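Local coordinates for conserved hypothetical protein (Bacteroides thetaiotaomicron, PDB 2FB6) that is of unknown function but folds as a compact single-chain alpha/beta domain built round a five-stranded parallel beta-sheet, at residues A[5-10]-A[37-42]; A[12-17]-A[48-53]; A[44-49]-A[72-77]. All blocks are in the same frame, centred on the assembly; numbering follows the deposited sequence. Where two conformers were deposited one is given.

Interaction 1: residues A[5-10]-A[37-42]; sequences SANDKL and GWWKHI
Asp8 and His41 open the pairing of strands 9-14 and 41-46. His41 N donates to Asp8 O at 3.0 Å. One step on, Leu10 N donates to His41 O at 2.9 Å. The same His41 O also receives the weaker CA-H of Lys9. This is regular parallel pairing, at the N-terminal ends of the two strands of the beta-alpha-beta unit, which helix 19-36 connects.

Water 1 joins the two loops that lead into the strands. It accepts from Lys40 N and lies 2.8 Å from Asp8 OD1. Lys40 runs alongside Asp8 and points the same way, but only its carbons touch the carboxylate. Lys40 NZ stays 5.1 Å from Asp8 OD1, so no salt bridge forms. The extended chain of Lys9 carries NZ to a salt bridge with Glu112.

Trp39 covers Leu10. Leu10 CB sits over the five-membered ring, 3.8 Å from its centroid, in a CH-pi contact. The methyl CD2 of Leu10 reaches the NE1 side of that ring. With CG anti to the carbonyl carbon (chi1 -69°), the indole extends toward the chain just before strand 9-14, where its edge meets Asp8 C. Trp39 NE1 is satisfied by Tyr29 OH of helix 19-36. Replacing this indole by an alanine is likely to take the cover off Leu10 CB and leave Tyr29 OH without its NE1 partner.

The chemistry implies a join held by backbone bonds and one water, with an indole rather than an ion pair closing over the leucine.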
ATOM      1  N   SER A   5      -4.016  18.064  -9.478  1.00 18.07           N
ATOM      2  CA  SER A   5      -3.045  16.984  -9.302  1.00 19.05           C
ATOM      3  C   SER A   5      -3.391  15.741 -10.102  1.00 19.68           C
ATOM      4  O   SER A   5      -3.050  14.620  -9.700  1.00 19.28           O
ATOM      5  CB  SER A   5      -2.889  16.633  -7.830  1.00 19.43           C
ATOM      6  OG  SER A   5      -4.093  16.122  -7.327  1.00 20.67           O
ATOM      7  N   ALA A   6      -4.088  15.902 -11.222  0.50 20.17           N
ATOM      8  CA  ALA A   6      -4.718  14.754 -11.901  0.50 20.56           C
ATOM      9  C   ALA A   6      -3.755  13.682 -12.437  0.50 20.41           C
ATOM     10  O   ALA A   6      -4.147  12.526 -12.633  0.50 20.54           O
ATOM     11  CB  ALA A   6      -5.661  15.236 -13.005  0.50 20.85           C
ATOM     12  N   ASN A   7      -2.498  14.052 -12.666  0.50 20.01           N
ATOM     13  CA  ASN A   7      -1.529  13.078 -13.161  0.50 19.64           C
ATOM     14  C   ASN A   7      -0.365  12.866 -12.200  0.50 18.58           C
ATOM     15  O   ASN A   7       0.707  12.433 -12.600  0.50 18.56           O
ATOM     16  CB  ASN A   7      -1.033  13.438 -14.575  0.50 20.24           C
ATOM     17  CG  ASN A   7      -0.585  12.208 -15.372  0.50 21.08           C
ATOM     18  OD1 ASN A   7      -0.660  11.079 -14.891  0.50 20.88           O
ATOM     19  ND2 ASN A   7      -0.125  12.431 -16.599  0.50 21.60           N
ATOM     20  N   ASP A   8      -0.613  13.146 -10.921  1.00 17.31           N
ATOM     21  CA  ASP A   8       0.405  13.162  -9.865  1.00 15.91           C
ATOM     22  C   ASP A   8       0.316  12.075  -8.792  1.00 14.23           C
ATOM     23  O   ASP A   8       1.120  12.071  -7.866  1.00 14.07           O
ATOM     24  CB  ASP A   8       0.429  14.537  -9.190  1.00 16.57           C
ATOM     25  CG  ASP A   8       1.039  15.608 -10.077  1.00 19.12           C
ATOM     26  OD1 ASP A   8       2.071  15.349 -10.727  1.00 21.20           O
ATOM     27  OD2 ASP A   8       0.459  16.710 -10.132  1.00 22.07           O
ATOM     28  N   LYS A   9      -0.660  11.178  -8.920  1.00 12.95           N
ATOM     29  CA  LYS A   9      -0.865  10.098  -7.941  1.00 12.07           C
ATOM     30  C   LYS A   9      -0.767   8.722  -8.564  1.00 11.57           C
ATOM     31  O   LYS A   9      -1.375   8.446  -9.610  1.00 12.47           O
ATOM     32  CB  LYS A   9      -2.230  10.234  -7.230  1.00 12.44           C
ATOM     33  CG  LYS A   9      -2.467   9.186  -6.129  1.00 12.90           C
ATOM     34  CD  LYS A   9      -3.832   9.312  -5.489  1.00 12.53           C
ATOM     35  CE  LYS A   9      -4.017   8.326  -4.360  1.00 13.68           C
ATOM     36  NZ  LYS A   9      -5.449   8.296  -3.932  1.00 12.90           N
ATOM     37  N   LEU A  10      -0.032   7.847  -7.888  1.00 11.30           N
ATOM     38  CA  LEU A  10      -0.032   6.421  -8.237  1.00 12.24           C
ATOM     39  C   LEU A  10      -0.619   5.617  -7.091  1.00 11.41           C
ATOM     40  O   LEU A  10      -0.270   5.843  -5.939  1.00 11.19           O
ATOM     41  CB  LEU A  10       1.401   5.930  -8.476  1.00 12.20           C
ATOM     42  CG  LEU A  10       1.571   4.434  -8.800  1.00 13.98           C
ATOM     43  CD1 LEU A  10       0.845   4.057 -10.094  1.00 15.52           C
ATOM     44  CD2 LEU A  10       3.055   4.076  -8.834  1.00 15.68           C
ATOM     45  N   GLY A  37      10.543  12.136  -6.639  1.00 14.40           N
ATOM     46  CA  GLY A  37       9.490  13.033  -7.102  1.00 13.97           C
ATOM     47  C   GLY A  37       8.880  12.612  -8.424  1.00 13.97           C
ATOM     48  O   GLY A  37       8.208  13.409  -9.083  1.00 15.24           O
ATOM     49  N   TRP A  38       9.082  11.348  -8.807  1.00 13.68           N
ATOM     50  CA  TRP A  38       8.448  10.830 -10.019  1.00 12.91           C
ATOM     51  C   TRP A  38       6.928  10.801  -9.880  1.00 12.62           C
ATOM     52  O   TRP A  38       6.201  11.021 -10.853  1.00 13.23           O
ATOM     53  CB  TRP A  38       8.937   9.417 -10.340  1.00 13.55           C
ATOM     54  CG  TRP A  38      10.409   9.311 -10.597  1.00 14.09           C
ATOM     55  CD1 TRP A  38      11.265  10.318 -10.947  1.00 14.84           C
ATOM     56  CD2 TRP A  38      11.192   8.107 -10.577  1.00 13.47           C
ATOM     57  NE1 TRP A  38      12.549   9.820 -11.112  1.00 16.07           N
ATOM     58  CE2 TRP A  38      12.524   8.465 -10.891  1.00 15.01           C
ATOM     59  CE3 TRP A  38      10.899   6.766 -10.289  1.00 14.59           C
ATOM     60  CZ2 TRP A  38      13.559   7.521 -10.951  1.00 15.30           C
ATOM     61  CZ3 TRP A  38      11.935   5.830 -10.336  1.00 14.14           C
ATOM     62  CH2 TRP A  38      13.244   6.216 -10.667  1.00 15.03           C
ATOM     63  N   TRP A  39       6.476  10.497  -8.660  1.00 12.39           N
ATOM     64  CA  TRP A  39       5.077  10.603  -8.295  1.00 12.30           C
ATOM     65  C   TRP A  39       4.990  11.460  -7.050  1.00 12.41           C
ATOM     66  O   TRP A  39       5.680  11.177  -6.071  1.00 13.85           O
ATOM     67  CB  TRP A  39       4.479   9.229  -7.995  1.00 12.10           C
ATOM     68  CG  TRP A  39       4.368   8.383  -9.205  1.00 11.59           C
ATOM     69  CD1 TRP A  39       5.177   7.337  -9.569  1.00 11.74           C
ATOM     70  CD2 TRP A  39       3.390   8.516 -10.238  1.00 10.29           C
ATOM     71  NE1 TRP A  39       4.755   6.817 -10.766  1.00 12.29           N
ATOM     72  CE2 TRP A  39       3.659   7.520 -11.200  1.00 11.86           C
ATOM     73  CE3 TRP A  39       2.304   9.389 -10.446  1.00 11.80           C
ATOM     74  CZ2 TRP A  39       2.896   7.374 -12.354  1.00 12.56           C
ATOM     75  CZ3 TRP A  39       1.537   9.228 -11.585  1.00 12.39           C
ATOM     76  CH2 TRP A  39       1.833   8.223 -12.527  1.00 12.37           C
ATOM     77  N   LYS A  40       4.154  12.501  -7.068  1.00 12.44           N
ATOM     78  CA  LYS A  40       4.018  13.346  -5.882  1.00 12.81           C
ATOM     79  C   LYS A  40       3.278  12.618  -4.760  1.00 13.11           C
ATOM     80  O   LYS A  40       3.543  12.850  -3.582  1.00 13.90           O
ATOM     81  CB  LYS A  40       3.336  14.668  -6.229  1.00 12.85           C
ATOM     82  CG  LYS A  40       4.162  15.511  -7.175  1.00 14.48           C
ATOM     83  CD  LYS A  40       3.484  16.858  -7.459  1.00 17.13           C
ATOM     84  CE  LYS A  40       4.253  17.644  -8.521  1.00 21.15           C
ATOM     85  NZ  LYS A  40       5.626  17.936  -8.053  1.00 23.75           N
ATOM     86  N   HIS A  41       2.366  11.726  -5.142  1.00 13.24           N
ATOM     87  CA  HIS A  41       1.542  10.985  -4.170  1.00 12.69           C
ATOM     88  C   HIS A  41       1.572   9.529  -4.536  1.00 12.45           C
ATOM     89  O   HIS A  41       1.375   9.202  -5.692  1.00 12.49           O
ATOM     90  CB  HIS A  41       0.090  11.491  -4.215  1.00 14.31           C
ATOM     91  CG  HIS A  41      -0.015  12.969  -4.022  1.00 16.55           C
ATOM     92  ND1 HIS A  41      -0.179  13.847  -5.070  1.00 19.64           N
ATOM     93  CD2 HIS A  41       0.083  13.728  -2.907  1.00 20.02           C
ATOM     94  CE1 HIS A  41      -0.194  15.087  -4.608  1.00 19.79           C
ATOM     95  NE2 HIS A  41      -0.039  15.040  -3.298  1.00 21.43           N
ATOM     96  N   ILE A  42       1.801   8.668  -3.541  1.00 11.33           N
ATOM     97  CA  ILE A  42       1.734   7.225  -3.765  1.00 12.21           C
ATOM     98  C   ILE A  42       0.959   6.611  -2.617  1.00 11.57           C
ATOM     99  O   ILE A  42       1.283   6.830  -1.441  1.00 12.07           O
ATOM    100  CB  ILE A  42       3.121   6.554  -3.835  1.00 12.17           C
ATOM    101  CG1 ILE A  42       4.001   7.207  -4.928  1.00 12.98           C
ATOM    102  CG2 ILE A  42       2.959   5.039  -4.046  1.00 13.16           C
ATOM    103  CD1 ILE A  42       5.370   6.604  -5.061  1.00 14.27           C
TER
HETATM  104  O   HOH W   1       3.866  13.363  -9.939  1.00 16.26           O

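Interaction 2: residues A[12-17]-A[48-53]; sequences ILWTTD and GASVKL
Ser50 meets Trp14 and Thr15 where strand 9-14 runs out against the start of helix 49-56. This is the C-terminal edge of a parallel alpha/beta sheet, where loops lead from strands into helices.

Two hydrogen bonds cross the contact, both from Ser50. Its OG donates to Trp14 O at 2.7 Å. Its N donates to Thr15 O at 3.0 Å. Each donor stands above the carbonyl plane, by 39° and 53°. Ser50 OG lies between its own backbone N and carbonyl carbon (chi1 59°), which turns it back to the strand end. One residue thus grips two successive carbonyls.

The aromatic contact uses the same serine. Ser50 CB lies over the face of the Trp14 five-membered ring, 3.6 Å from its centroid. Trp14 NE1 bonds to Thr16 O at 2.9 Å, which fixes the indole against its own loop. Val60 and Ile64 of helix 58-70 also pack on it.

Van der Waals contacts gather at Asp17. Leu53 CB touches Asp17 CB, and Leu53 CD2 approaches Asp17 CA. The methyl of Ala49 also lies against the carboxylate, 3.6 Å from Asp17 OD2.

Water 2 completes the join: it donates to Asp17 OD2 at 2.7 Å and to Ala49 O at 2.9 Å.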
ATOM      1  N   ILE A  12      -1.053   1.597  -5.756  1.00 11.10           N
ATOM      2  CA  ILE A  12      -0.678   0.215  -5.957  1.00 11.71           C
ATOM      3  C   ILE A  12      -1.618  -0.634  -5.122  1.00 11.25           C
ATOM      4  O   ILE A  12      -1.695  -0.443  -3.912  1.00 11.93           O
ATOM      5  CB  ILE A  12       0.787  -0.046  -5.535  1.00 11.86           C
ATOM      6  CG1 ILE A  12       1.745   0.797  -6.399  1.00 12.43           C
ATOM      7  CG2 ILE A  12       1.123  -1.554  -5.656  1.00 12.54           C
ATOM      8  CD1 ILE A  12       3.178   0.842  -5.886  1.00 14.30           C
ATOM      9  N   LEU A  13      -2.337  -1.550  -5.774  1.00 10.32           N
ATOM     10  CA  LEU A  13      -3.101  -2.558  -5.054  1.00 11.00           C
ATOM     11  C   LEU A  13      -2.175  -3.752  -4.833  1.00 11.19           C
ATOM     12  O   LEU A  13      -1.852  -4.494  -5.766  1.00 11.99           O
ATOM     13  CB  LEU A  13      -4.330  -2.953  -5.864  1.00 11.04           C
ATOM     14  CG  LEU A  13      -5.229  -4.060  -5.299  1.00 11.37           C
ATOM     15  CD1 LEU A  13      -5.780  -3.721  -3.912  1.00 12.97           C
ATOM     16  CD2 LEU A  13      -6.357  -4.343  -6.269  1.00 12.30           C
ATOM     17  N   TRP A  14      -1.710  -3.903  -3.599  1.00 11.34           N
ATOM     18  CA  TRP A  14      -0.728  -4.916  -3.263  1.00 11.54           C
ATOM     19  C   TRP A  14      -1.457  -6.134  -2.691  1.00 11.64           C
ATOM     20  O   TRP A  14      -1.921  -6.117  -1.548  1.00 11.23           O
ATOM     21  CB  TRP A  14       0.257  -4.308  -2.256  1.00 11.80           C
ATOM     22  CG  TRP A  14       1.249  -5.240  -1.657  1.00 12.05           C
ATOM     23  CD1 TRP A  14       1.464  -6.557  -1.979  1.00 11.91           C
ATOM     24  CD2 TRP A  14       2.199  -4.913  -0.645  1.00 11.91           C
ATOM     25  NE1 TRP A  14       2.471  -7.075  -1.184  1.00 11.30           N
ATOM     26  CE2 TRP A  14       2.945  -6.084  -0.365  1.00 12.15           C
ATOM     27  CE3 TRP A  14       2.501  -3.736   0.055  1.00 13.67           C
ATOM     28  CZ2 TRP A  14       3.961  -6.114   0.594  1.00 12.72           C
ATOM     29  CZ3 TRP A  14       3.510  -3.768   1.033  1.00 12.87           C
ATOM     30  CH2 TRP A  14       4.226  -4.950   1.288  1.00 13.22           C
ATOM     31  N   THR A  15      -1.563  -7.184  -3.505  1.00 12.44           N
ATOM     32  CA  THR A  15      -2.196  -8.435  -3.069  1.00 12.94           C
ATOM     33  C   THR A  15      -1.183  -9.549  -2.880  1.00 13.00           C
ATOM     34  O   THR A  15      -1.430 -10.486  -2.124  1.00 13.51           O
ATOM     35  CB  THR A  15      -3.273  -8.948  -4.068  1.00 13.38           C
ATOM     36  OG1 THR A  15      -2.646  -9.437  -5.253  1.00 15.70           O
ATOM     37  CG2 THR A  15      -4.291  -7.851  -4.423  1.00 14.24           C
ATOM     38  N   THR A  16      -0.057  -9.467  -3.581  1.00 12.80           N
ATOM     39  CA  THR A  16       0.872 -10.607  -3.635  1.00 14.05           C
ATOM     40  C   THR A  16       1.627 -10.836  -2.330  1.00 13.46           C
ATOM     41  O   THR A  16       1.935  -9.883  -1.597  1.00 13.14           O
ATOM     42  CB  THR A  16       1.886 -10.466  -4.795  1.00 14.89           C
ATOM     43  OG1 THR A  16       2.627 -11.686  -4.904  1.00 17.33           O
ATOM     44  CG2 THR A  16       2.850  -9.285  -4.586  1.00 16.42           C
ATOM     45  N   ASP A  17       1.938 -12.102  -2.051  1.00 13.70           N
ATOM     46  CA  ASP A  17       2.874 -12.405  -0.979  1.00 14.09           C
ATOM     47  C   ASP A  17       4.195 -12.951  -1.521  1.00 14.16           C
ATOM     48  O   ASP A  17       4.976 -13.524  -0.767  1.00 14.55           O
ATOM     49  CB  ASP A  17       2.258 -13.342   0.075  1.00 13.89           C
ATOM     50  CG  ASP A  17       1.854 -14.694  -0.488  1.00 15.54           C
ATOM     51  OD1 ASP A  17       2.128 -14.991  -1.672  1.00 17.00           O
ATOM     52  OD2 ASP A  17       1.284 -15.485   0.303  1.00 18.84           O
ATOM     53  N   GLY A  48      -5.504  -8.889   0.649  1.00 13.33           N
ATOM     54  CA  GLY A  48      -5.256 -10.253   0.149  1.00 13.92           C
ATOM     55  C   GLY A  48      -4.109 -10.921   0.877  1.00 13.48           C
ATOM     56  O   GLY A  48      -3.883 -10.642   2.048  1.00 13.72           O
ATOM     57  N   ALA A  49      -3.379 -11.796   0.178  1.00 13.06           N
ATOM     58  CA  ALA A  49      -2.296 -12.589   0.787  1.00 12.79           C
ATOM     59  C   ALA A  49      -1.223 -11.688   1.425  1.00 12.40           C
ATOM     60  O   ALA A  49      -0.618 -12.026   2.445  1.00 13.68           O
ATOM     61  CB  ALA A  49      -1.693 -13.525  -0.263  1.00 12.49           C
ATOM     62  N   SER A  50      -1.039 -10.515   0.836  1.00 12.59           N
ATOM     63  CA  SER A  50      -0.094  -9.530   1.354  1.00 11.88           C
ATOM     64  C   SER A  50      -0.299  -9.120   2.812  1.00 12.67           C
ATOM     65  O   SER A  50       0.663  -8.783   3.500  1.00 12.93           O
ATOM     66  CB  SER A  50      -0.154  -8.280   0.493  1.00 12.51           C
ATOM     67  OG  SER A  50      -1.471  -7.756   0.517  1.00 12.27           O
ATOM     68  N   VAL A  51      -1.549  -9.127   3.272  1.00 13.07           N
ATOM     69  CA  VAL A  51      -1.838  -8.697   4.631  1.00 13.21           C
ATOM     70  C   VAL A  51      -1.189  -9.650   5.640  1.00 13.87           C
ATOM     71  O   VAL A  51      -0.584  -9.209   6.622  1.00 14.43           O
ATOM     72  CB  VAL A  51      -3.360  -8.577   4.869  1.00 13.22           C
ATOM     73  CG1 VAL A  51      -3.659  -8.351   6.353  1.00 14.47           C
ATOM     74  CG2 VAL A  51      -3.928  -7.412   4.071  1.00 13.48           C
ATOM     75  N   LYS A  52      -1.274 -10.946   5.350  1.00 14.36           N
ATOM     76  CA  LYS A  52      -0.622 -11.967   6.181  0.60 14.97           C
ATOM     77  C   LYS A  52       0.894 -11.822   6.114  1.00 14.96           C
ATOM     78  O   LYS A  52       1.575 -11.943   7.132  1.00 15.72           O
ATOM     79  CB  LYS A  52      -1.028 -13.379   5.754  0.60 15.78           C
ATOM     80  CG  LYS A  52      -2.407 -13.786   6.208  0.60 16.67           C
ATOM     81  CD  LYS A  52      -2.656 -15.263   5.929  0.60 19.37           C
ATOM     82  CE  LYS A  52      -4.122 -15.610   6.094  0.60 20.83           C
ATOM     83  NZ  LYS A  52      -4.412 -17.010   5.661  0.60 21.48           N
ATOM     84  N   LEU A  53       1.427 -11.548   4.923  1.00 14.31           N
ATOM     85  CA  LEU A  53       2.869 -11.369   4.778  1.00 13.78           C
ATOM     86  C   LEU A  53       3.392 -10.211   5.637  1.00 13.68           C
ATOM     87  O   LEU A  53       4.375 -10.345   6.368  1.00 13.90           O
ATOM     88  CB  LEU A  53       3.252 -11.163   3.309  1.00 13.71           C
ATOM     89  CG  LEU A  53       4.732 -10.865   3.073  1.00 13.64           C
ATOM     90  CD1 LEU A  53       5.581 -12.105   3.402  1.00 14.37           C
ATOM     91  CD2 LEU A  53       4.927 -10.385   1.635  1.00 14.70           C
TER
HETATM   92  O   HOH W   2       0.623 -14.598   2.752  1.00 20.85           O

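Interaction 3: residues A[44-49]-A[72-77]; sequences IILWGA and ITIEAC
Ile44 meets Ile72 and the backbone of strand 73-77, and has the largest surface buried in this contact. Its CD1 reaches Ile72 CG2 at 3.7 Å. With CG1 anti to the carbonyl carbon (chi1 -60°), the chain slants across Ile72. Met67 of helix 58-70 touches both isoleucines. The backbone of Ile44 is used at both ends. Its N donates to Thr73 O at 2.9 Å, and its O accepts from Glu75 N at 3.0 Å.

Strand 41-46 is the middle strand of the parallel sheet and 73-77 is its neighbour. Helices 49-56 and 58-70 carry the chain from one to the other. The axes of segments 44-46 and 73-77 run 24° apart, both in the same direction. Ile44, Leu46, Ile74 and Ala76 share one face; Ile45 and Glu75 share the other.

Cys77 lies at the far end, over the indole of Trp47. Its CB stands above the five-membered ring, 3.7 Å from the centroid. Its SG is 3.5 Å above the plane and offset toward the rim, nearest NE1. This is a sulfur-aromatic contact. The same sulfur N-caps helix 78-84, whose Cys80 also touches Trp47.

Leu46 packs on the same face as Ile44. Its CB touches Ala76 CB at 3.9 Å. Leu46 N donates to Glu75 O at 2.8 Å, and Leu46 O accepts from Cys77 N at 3.0 Å.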
ATOM      1  N   ILE A  44      -0.613   2.908  -1.212  1.00 10.78           N
ATOM      2  CA  ILE A  44      -0.526   1.457  -1.345  1.00 11.54           C
ATOM      3  C   ILE A  44      -1.658   0.839  -0.548  1.00 10.48           C
ATOM      4  O   ILE A  44      -1.858   1.191   0.608  1.00 10.47           O
ATOM      5  CB  ILE A  44       0.844   0.914  -0.854  1.00 11.33           C
ATOM      6  CG1 ILE A  44       1.995   1.542  -1.684  1.00 13.15           C
ATOM      7  CG2 ILE A  44       0.846  -0.640  -0.934  1.00 13.63           C
ATOM      8  CD1 ILE A  44       3.370   1.128  -1.271  1.00 14.57           C
ATOM      9  N   ILE A  45      -2.401  -0.058  -1.192  1.00 10.20           N
ATOM     10  CA  ILE A  45      -3.520  -0.760  -0.558  1.00 10.26           C
ATOM     11  C   ILE A  45      -3.086  -2.203  -0.293  1.00 11.00           C
ATOM     12  O   ILE A  45      -2.766  -2.934  -1.221  1.00 11.61           O
ATOM     13  CB  ILE A  45      -4.766  -0.785  -1.469  1.00 10.79           C
ATOM     14  CG1 ILE A  45      -5.172   0.631  -1.910  1.00 10.96           C
ATOM     15  CG2 ILE A  45      -5.906  -1.523  -0.758  1.00 11.51           C
ATOM     16  CD1 ILE A  45      -6.128   0.604  -3.097  1.00 13.56           C
ATOM     17  N   LEU A  46      -3.072  -2.585   0.978  1.00 10.85           N
ATOM     18  CA  LEU A  46      -2.770  -3.958   1.374  0.50 11.54           C
ATOM     19  C   LEU A  46      -4.059  -4.754   1.459  1.00 11.54           C
ATOM     20  O   LEU A  46      -4.902  -4.488   2.310  1.00 12.00           O
ATOM     21  CB  LEU A  46      -2.091  -3.975   2.740  0.50 11.84           C
ATOM     22  CG  LEU A  46      -0.627  -3.571   2.772  0.50 11.60           C
ATOM     23  CD1 LEU A  46      -0.145  -3.455   4.197  0.50 11.33           C
ATOM     24  CD2 LEU A  46       0.183  -4.614   2.036  0.50 13.26           C
ATOM     25  N   TRP A  47      -4.225  -5.746   0.586  1.00 12.21           N
ATOM     26  CA  TRP A  47      -5.495  -6.461   0.540  1.00 12.73           C
ATOM     27  C   TRP A  47      -5.248  -7.814  -0.098  1.00 13.58           C
ATOM     28  O   TRP A  47      -4.860  -7.876  -1.260  1.00 14.55           O
ATOM     29  CB  TRP A  47      -6.483  -5.648  -0.310  1.00 13.07           C
ATOM     30  CG  TRP A  47      -7.922  -6.064  -0.210  1.00 13.05           C
ATOM     31  CD1 TRP A  47      -8.418  -7.247   0.257  1.00 13.70           C
ATOM     32  CD2 TRP A  47      -9.044  -5.295  -0.634  1.00 12.73           C
ATOM     33  NE1 TRP A  47      -9.791  -7.257   0.156  1.00 13.67           N
ATOM     34  CE2 TRP A  47     -10.198  -6.061  -0.376  1.00 13.00           C
ATOM     35  CE3 TRP A  47      -9.190  -4.012  -1.185  1.00 12.62           C
ATOM     36  CZ2 TRP A  47     -11.487  -5.600  -0.678  1.00 12.83           C
ATOM     37  CZ3 TRP A  47     -10.478  -3.552  -1.471  1.00 12.78           C
ATOM     38  CH2 TRP A  47     -11.595  -4.335  -1.214  1.00 13.59           C
ATOM     39  N   GLY A  48      -5.504  -8.889   0.649  1.00 13.33           N
ATOM     40  CA  GLY A  48      -5.256 -10.253   0.149  1.00 13.92           C
ATOM     41  C   GLY A  48      -4.109 -10.921   0.877  1.00 13.48           C
ATOM     42  O   GLY A  48      -3.883 -10.642   2.048  1.00 13.72           O
ATOM     43  N   ALA A  49      -3.379 -11.796   0.178  1.00 13.06           N
ATOM     44  CA  ALA A  49      -2.296 -12.589   0.787  1.00 12.79           C
ATOM     45  C   ALA A  49      -1.223 -11.688   1.425  1.00 12.40           C
ATOM     46  O   ALA A  49      -0.618 -12.026   2.445  1.00 13.68           O
ATOM     47  CB  ALA A  49      -1.693 -13.525  -0.263  1.00 12.49           C
ATOM     48  N   ILE A  72       4.930   7.857   1.540  1.00 12.45           N
ATOM     49  CA  ILE A  72       3.972   6.954   0.894  1.00 11.75           C
ATOM     50  C   ILE A  72       2.883   6.635   1.920  1.00 11.63           C
ATOM     51  O   ILE A  72       3.190   6.403   3.089  1.00 12.17           O
ATOM     52  CB  ILE A  72       4.695   5.657   0.486  1.00 11.60           C
ATOM     53  CG1 ILE A  72       5.683   5.936  -0.647  1.00 11.46           C
ATOM     54  CG2 ILE A  72       3.711   4.544   0.061  1.00 12.25           C
ATOM     55  CD1 ILE A  72       6.751   4.860  -0.813  1.00 11.22           C
ATOM     56  N   THR A  73       1.618   6.672   1.505  1.00 11.27           N
ATOM     57  CA  THR A  73       0.531   6.297   2.412  1.00 11.54           C
ATOM     58  C   THR A  73       0.239   4.811   2.213  1.00 11.58           C
ATOM     59  O   THR A  73       0.340   4.300   1.102  1.00 11.01           O
ATOM     60  CB  THR A  73      -0.748   7.161   2.204  1.00 12.10           C
ATOM     61  OG1 THR A  73      -1.185   7.062   0.846  1.00 12.75           O
ATOM     62  CG2 THR A  73      -0.455   8.625   2.489  1.00 13.65           C
ATOM     63  N   ILE A  74      -0.118   4.117   3.287  1.00 10.99           N
ATOM     64  CA  ILE A  74      -0.420   2.679   3.219  1.00 10.84           C
ATOM     65  C   ILE A  74      -1.667   2.402   4.040  1.00 10.87           C
ATOM     66  O   ILE A  74      -1.746   2.827   5.182  1.00 11.29           O
ATOM     67  CB  ILE A  74       0.741   1.785   3.730  1.00 11.19           C
ATOM     68  CG1 ILE A  74       2.056   2.182   3.047  1.00 12.49           C
ATOM     69  CG2 ILE A  74       0.399   0.300   3.451  1.00 11.44           C
ATOM     70  CD1 ILE A  74       3.260   1.379   3.500  1.00 12.31           C
ATOM     71  N   GLU A  75      -2.648   1.741   3.423  1.00 10.23           N
ATOM     72  CA  GLU A  75      -3.902   1.405   4.086  1.00 10.96           C
ATOM     73  C   GLU A  75      -4.179  -0.064   3.843  1.00 10.83           C
ATOM     74  O   GLU A  75      -3.770  -0.607   2.816  1.00 12.16           O
ATOM     75  CB  GLU A  75      -5.048   2.282   3.569  1.00 10.92           C
ATOM     76  CG  GLU A  75      -5.196   2.293   2.037  1.00 11.18           C
ATOM     77  CD  GLU A  75      -6.269   3.255   1.528  1.00 12.83           C
ATOM     78  OE1 GLU A  75      -6.972   3.862   2.363  1.00 16.16           O
ATOM     79  OE2 GLU A  75      -6.411   3.388   0.293  1.00 14.17           O
ATOM     80  N   ALA A  76      -4.799  -0.715   4.823  1.00 11.19           N
ATOM     81  CA  ALA A  76      -5.048  -2.147   4.732  1.00 11.73           C
ATOM     82  C   ALA A  76      -6.522  -2.420   4.910  1.00 11.56           C
ATOM     83  O   ALA A  76      -7.194  -1.757   5.711  1.00 11.94           O
ATOM     84  CB  ALA A  76      -4.245  -2.907   5.797  1.00 12.20           C
ATOM     85  N   CYS A  77      -7.001  -3.418   4.176  1.00 12.07           N
ATOM     86  CA  CYS A  77      -8.372  -3.876   4.262  1.00 11.06           C
ATOM     87  C   CYS A  77      -8.689  -4.324   5.687  1.00 11.22           C
ATOM     88  O   CYS A  77      -8.083  -5.260   6.188  1.00 10.95           O
ATOM     89  CB  CYS A  77      -8.602  -4.999   3.244  1.00 11.89           C
ATOM     90  SG  CYS A  77     -10.179  -5.868   3.403  1.00 14.83           S
TER

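How the interactions relate
Interactions 1 and 3 use strand 41-46 from its two sides: strand 9-14 pairs along one, strand 73-77 along the other. Interactions 1 and 2 hold opposite ends of strand 9-14. Ile42 O lies 3.0 Å from Thr73 N, a probable hydrogen bond between interactions 1 and 3. Interaction 3 is the core contact, close to the chain's centre and rich in aliphatic side chains. Interactions 1 and 2 are partly buried, and each has a water. In interaction 2 a serine at a helix start replaces strand pairing. Its centre is about 22 Å from that of interaction 1 and about 7 Å from that of interaction 3. Interactions 2 and 3 share Gly48 and Ala49.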